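Local coordinates for protein alpha-14 giardin (Giardia lamblia, PDB 3CHJ) that binds calcium and, as an annexin, may serve as a calcium-regulated structural element linking the phospholipid bilayer to the underlying axoneme, at residues Thr269-Lys280 with Ile307-Leu318. Numbering follows the deposited sequence.
Sequences TAMHFRECKGCK and IKLLWEPVTVPL
T269, near the end of helix 262-272, receives the indole N-H of W311 on OG1 (NE1 to OG1 3.0 Å), the first of several contacts by which the fourth annexin repeat packs the turn between helices 262-272 and 279-287 against the end of helix 301-310 and the chain that follows it. The bond is bent, 147° at the hydrogen, and OG1 lies tilted from the indole plane; the same hydroxyl is also hydrogen-bonded to L265 O. The T269 methyl CG2 packs on L310 CD1 (3.6 Å). F273 CA sits over one face of the W311 six-membered ring, while the F273 ring, brought round by a chi1 of 86° that places CG between backbone N and carbonyl, takes L310 CD2 over its centre (3.9 Å to the centroid). A water bridges F273 O and L310 O. C276 turns its carbonyl oxygen to the indole edge, 3.4 Å from W311 CZ3, and begins the type I turn to C279. Within that turn K277 O meets P313 CG, while the extended K277 side chain reaches V314 O, which NZ hydrogen-bonds (2.7 Å). C279 lies on the opposite face of the indole, with CB 3.4 Å from W311 CZ3 and SG, offset toward the rim, 4.0 Å from the centroid of the six-membered ring in a sulfur-aromatic contact. M251 and A247 of helix 243-254 and F291 add to its surroundings. Finally K280, in the first turn of helix 279-287, runs its extended chain past W311 O, which shares a water with K277 O and K280 N. The K280 ammonium NZ pairs with D292 and E312 and also donates to K308 O; E312 OE2 is met on its anti side, 2.9 Å from K280 NZ.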
loop_
_atom_site.group_PDB
_atom_site.type_symbol
_atom_site.label_atom_id
_atom_site.label_comp_id
_atom_site.label_asym_id
_atom_site.label_seq_id
_atom_site.Cartn_x
_atom_site.Cartn_y
_atom_site.Cartn_z
ATOM N N THR A 269 5.518 -2.364 2.234
ATOM C CA THR A 269 6.886 -1.955 1.958
ATOM C C THR A 269 7.157 -1.982 0.437
ATOM O O THR A 269 7.609 -0.990 -0.135
ATOM C CB THR A 269 7.881 -2.833 2.750
ATOM O OG1 THR A 269 7.567 -2.716 4.147
ATOM C CG2 THR A 269 9.328 -2.402 2.463
ATOM N N ALA A 270 6.864 -3.092 -0.233
ATOM C CA ALA A 270 7.120 -3.189 -1.682
ATOM C C ALA A 270 6.324 -2.158 -2.503
ATOM O O ALA A 270 6.870 -1.574 -3.452
ATOM C CB ALA A 270 6.817 -4.614 -2.159
ATOM N N MET A 271 5.075 -1.905 -2.101
ATOM C CA MET A 271 4.241 -0.934 -2.838
ATOM C C MET A 271 4.738 0.488 -2.682
ATOM O O MET A 271 4.578 1.304 -3.603
ATOM C CB MET A 271 2.766 -0.999 -2.424
ATOM C CG MET A 271 2.077 -2.259 -2.870
ATOM S SD MET A 271 0.296 -2.156 -2.612
ATOM C CE MET A 271 0.156 -2.372 -0.851
ATOM N N HIS A 272 5.323 0.811 -1.524
ATOM C CA HIS A 272 5.440 2.221 -1.143
ATOM C C HIS A 272 6.813 2.726 -0.779
ATOM O O HIS A 272 6.990 3.922 -0.626
ATOM C CB HIS A 272 4.444 2.524 -0.021
ATOM C CG HIS A 272 3.027 2.372 -0.453
ATOM N ND1 HIS A 272 2.119 1.562 0.198
ATOM C CD2 HIS A 272 2.378 2.891 -1.518
ATOM C CE1 HIS A 272 0.958 1.622 -0.434
ATOM N NE2 HIS A 272 1.089 2.411 -1.479
ATOM N N PHE A 273 7.799 1.838 -0.637
ATOM C CA PHE A 273 9.099 2.307 -0.135
ATOM C C PHE A 273 9.771 3.338 -1.049
ATOM O O PHE A 273 10.451 4.247 -0.571
ATOM C CB PHE A 273 10.038 1.130 0.177
ATOM C CG PHE A 273 10.823 0.638 -1.007
ATOM C CD1 PHE A 273 12.113 1.107 -1.245
ATOM C CD2 PHE A 273 10.293 -0.326 -1.862
ATOM C CE1 PHE A 273 12.859 0.646 -2.330
ATOM C CE2 PHE A 273 11.043 -0.790 -2.961
ATOM C CZ PHE A 273 12.341 -0.296 -3.173
ATOM N N ARG A 274 9.566 3.205 -2.355
ATOM C CA ARG A 274 10.323 4.035 -3.297
ATOM C C ARG A 274 9.770 5.470 -3.332
ATOM O O ARG A 274 10.522 6.442 -3.429
ATOM C CB ARG A 274 10.287 3.383 -4.677
ATOM C CG ARG A 274 11.518 3.656 -5.508
ATOM C CD ARG A 274 11.451 2.875 -6.808
ATOM N NE ARG A 274 11.694 1.423 -6.706
ATOM C CZ ARG A 274 12.901 0.860 -6.855
ATOM N NH1 ARG A 274 13.990 1.616 -7.049
ATOM N NH2 ARG A 274 13.038 -0.462 -6.806
ATOM N N GLU A 275 8.458 5.594 -3.195
ATOM C CA GLU A 275 7.803 6.898 -3.292
ATOM C C GLU A 275 7.665 7.589 -1.922
ATOM O O GLU A 275 7.809 8.823 -1.807
ATOM C CB GLU A 275 6.422 6.729 -3.946
ATOM C CG GLU A 275 6.430 6.067 -5.336
ATOM C CD GLU A 275 6.549 4.518 -5.366
ATOM O OE1 GLU A 275 6.773 4.027 -6.506
ATOM O OE2 GLU A 275 6.415 3.793 -4.325
ATOM N N CYS A 276 7.417 6.805 -0.882
ATOM C CA CYS A 276 7.015 7.357 0.409
ATOM C C CYS A 276 8.195 7.529 1.371
ATOM O O CYS A 276 8.211 6.963 2.477
ATOM C CB CYS A 276 5.925 6.485 1.045
ATOM S SG CYS A 276 4.328 6.512 0.151
ATOM N N LYS A 277 9.141 8.361 0.964
ATOM C CA LYS A 277 10.386 8.540 1.700
ATOM C C LYS A 277 10.205 9.104 3.102
ATOM O O LYS A 277 10.998 8.796 4.001
ATOM C CB LYS A 277 11.359 9.397 0.895
ATOM C CG LYS A 277 11.752 8.729 -0.416
ATOM C CD LYS A 277 12.829 9.512 -1.149
ATOM C CE LYS A 277 13.078 8.898 -2.530
ATOM N NZ LYS A 277 14.395 9.308 -3.097
ATOM N N GLY A 278 9.149 9.889 3.305
ATOM C CA GLY A 278 8.924 10.464 4.623
ATOM C C GLY A 278 8.288 9.529 5.643
ATOM O O GLY A 278 7.991 9.945 6.765
ATOM N N CYS A 279 8.092 8.262 5.284
ATOM C CA CYS A 279 7.445 7.319 6.203
ATOM C C CYS A 279 8.030 7.317 7.612
ATOM O O CYS A 279 7.277 7.441 8.605
ATOM C CB CYS A 279 7.495 5.910 5.636
ATOM S SG CYS A 279 6.700 4.668 6.708
ATOM N N LYS A 280 9.349 7.149 7.728
ATOM C CA LYS A 280 9.944 7.080 9.076
ATOM C C LYS A 280 9.745 8.369 9.879
ATOM O O LYS A 280 9.464 8.323 11.093
ATOM C CB LYS A 280 11.426 6.697 9.032
ATOM C CG LYS A 280 11.687 5.277 8.510
ATOM C CD LYS A 280 13.142 4.844 8.829
ATOM C CE LYS A 280 13.470 3.495 8.182
ATOM N NZ LYS A 280 14.884 3.027 8.487
ATOM N N ILE A 307 13.527 -4.648 6.170
ATOM C CA ILE A 307 12.431 -3.693 6.282
ATOM C C ILE A 307 12.972 -2.312 6.649
ATOM O O ILE A 307 12.619 -1.314 5.997
ATOM C CB ILE A 307 11.352 -4.166 7.290
ATOM C CG1 ILE A 307 10.708 -5.475 6.823
ATOM C CG2 ILE A 307 10.292 -3.060 7.561
ATOM C CD1 ILE A 307 9.988 -5.438 5.443
ATOM N N LYS A 308 13.876 -2.258 7.637
ATOM C CA LYS A 308 14.487 -0.978 8.068
ATOM C C LYS A 308 15.222 -0.319 6.907
ATOM O O LYS A 308 15.081 0.895 6.686
ATOM C CB LYS A 308 15.472 -1.181 9.230
ATOM C CG LYS A 308 14.801 -1.357 10.576
ATOM C CD LYS A 308 15.789 -1.349 11.722
ATOM C CE LYS A 308 16.534 -2.685 11.812
ATOM N NZ LYS A 308 17.243 -2.866 13.120
ATOM N N LEU A 309 15.986 -1.111 6.145
ATOM C CA LEU A 309 16.767 -0.563 5.038
ATOM C C LEU A 309 15.887 -0.052 3.888
ATOM O O LEU A 309 16.136 1.005 3.309
ATOM C CB LEU A 309 17.756 -1.627 4.526
ATOM C CG LEU A 309 18.735 -1.195 3.437
ATOM C CD1 LEU A 309 19.510 0.043 3.854
ATOM C CD2 LEU A 309 19.677 -2.361 3.149
ATOM N N LEU A 310 14.842 -0.797 3.543
ATOM C CA LEU A 310 13.975 -0.380 2.434
ATOM C C LEU A 310 13.309 0.947 2.720
ATOM O O LEU A 310 13.122 1.761 1.809
ATOM C CB LEU A 310 12.896 -1.441 2.180
ATOM C CG LEU A 310 13.448 -2.661 1.437
ATOM C CD1 LEU A 310 12.461 -3.855 1.539
ATOM C CD2 LEU A 310 13.754 -2.335 -0.010
ATOM N N TRP A 311 12.961 1.175 3.985
ATOM C CA TRP A 311 12.298 2.400 4.372
ATOM C C TRP A 311 13.260 3.547 4.674
ATOM O O TRP A 311 12.831 4.651 5.021
ATOM C CB TRP A 311 11.370 2.121 5.557
ATOM C CG TRP A 311 10.095 1.497 5.136
ATOM C CD1 TRP A 311 9.660 0.224 5.408
ATOM C CD2 TRP A 311 9.065 2.126 4.384
ATOM N NE1 TRP A 311 8.407 0.027 4.850
ATOM C CE2 TRP A 311 8.021 1.187 4.222
ATOM C CE3 TRP A 311 8.929 3.394 3.801
ATOM C CZ2 TRP A 311 6.855 1.486 3.521
ATOM C CZ3 TRP A 311 7.778 3.685 3.107
ATOM C CH2 TRP A 311 6.753 2.743 2.969
ATOM N N GLU A 312 14.559 3.286 4.563
ATOM C CA GLU A 312 15.514 4.366 4.690
ATOM C C GLU A 312 15.497 5.157 3.383
ATOM O O GLU A 312 15.703 4.597 2.305
ATOM C CB GLU A 312 16.915 3.831 4.996
ATOM C CG GLU A 312 17.896 4.916 5.407
ATOM C CD GLU A 312 17.668 5.471 6.822
ATOM O OE1 GLU A 312 18.526 6.266 7.245
ATOM O OE2 GLU A 312 16.674 5.133 7.526
ATOM N N PRO A 313 15.244 6.462 3.470
ATOM C CA PRO A 313 15.219 7.287 2.266
ATOM C C PRO A 313 16.474 7.108 1.395
ATOM O O PRO A 313 17.606 7.181 1.893
ATOM C CB PRO A 313 15.165 8.717 2.827
ATOM C CG PRO A 313 14.541 8.562 4.166
ATOM C CD PRO A 313 14.991 7.245 4.696
ATOM N N VAL A 314 16.272 6.849 0.104
ATOM C CA VAL A 314 17.381 6.925 -0.842
ATOM C C VAL A 314 17.540 8.398 -1.158
ATOM O O VAL A 314 16.563 9.069 -1.517
ATOM C CB VAL A 314 17.145 6.104 -2.127
ATOM C CG1 VAL A 314 18.262 6.362 -3.154
ATOM C CG2 VAL A 314 17.102 4.614 -1.813
ATOM N N THR A 315 18.775 8.882 -1.017
ATOM C CA THR A 315 19.093 10.308 -1.133
ATOM C C THR A 315 20.102 10.559 -2.254
ATOM O O THR A 315 20.746 11.616 -2.291
ATOM C CB THR A 315 19.668 10.858 0.193
ATOM O OG1 THR A 315 20.856 10.132 0.534
ATOM C CG2 THR A 315 18.649 10.748 1.344
ATOM N N VAL A 316 20.250 9.584 -3.154
ATOM C CA VAL A 316 21.165 9.691 -4.307
ATOM C C VAL A 316 20.503 9.178 -5.589
ATOM O O VAL A 316 19.557 8.378 -5.536
ATOM C CB VAL A 316 22.494 8.926 -4.076
ATOM C CG1 VAL A 316 23.263 9.510 -2.876
ATOM C CG2 VAL A 316 22.254 7.404 -3.922
ATOM N N PRO A 317 20.983 9.637 -6.764
ATOM C CA PRO A 317 20.437 9.086 -8.005
ATOM C C PRO A 317 20.563 7.562 -8.120
ATOM O O PRO A 317 21.508 6.967 -7.601
ATOM C CB PRO A 317 21.275 9.771 -9.091
ATOM C CG PRO A 317 21.697 11.060 -8.452
ATOM C CD PRO A 317 21.984 10.694 -7.030
ATOM N N LEU A 318 19.591 6.967 -8.794
ATOM C CA LEU A 318 19.603 5.545 -9.095
ATOM C C LEU A 318 20.741 5.177 -10.041
ATOM O O LEU A 318 21.208 6.010 -10.834
ATOM C CB LEU A 318 18.251 5.112 -9.681
ATOM C CG LEU A 318 17.072 5.206 -8.704
ATOM C CD1 LEU A 318 15.778 4.866 -9.409
ATOM C CD2 LEU A 318 17.291 4.281 -7.505
HETATM O O HOH W 1 12.123 4.814 1.533
HETATM O O HOH W 2 13.464 5.787 -0.750
HETATM O O HOH W 3 10.850 6.464 5.385
#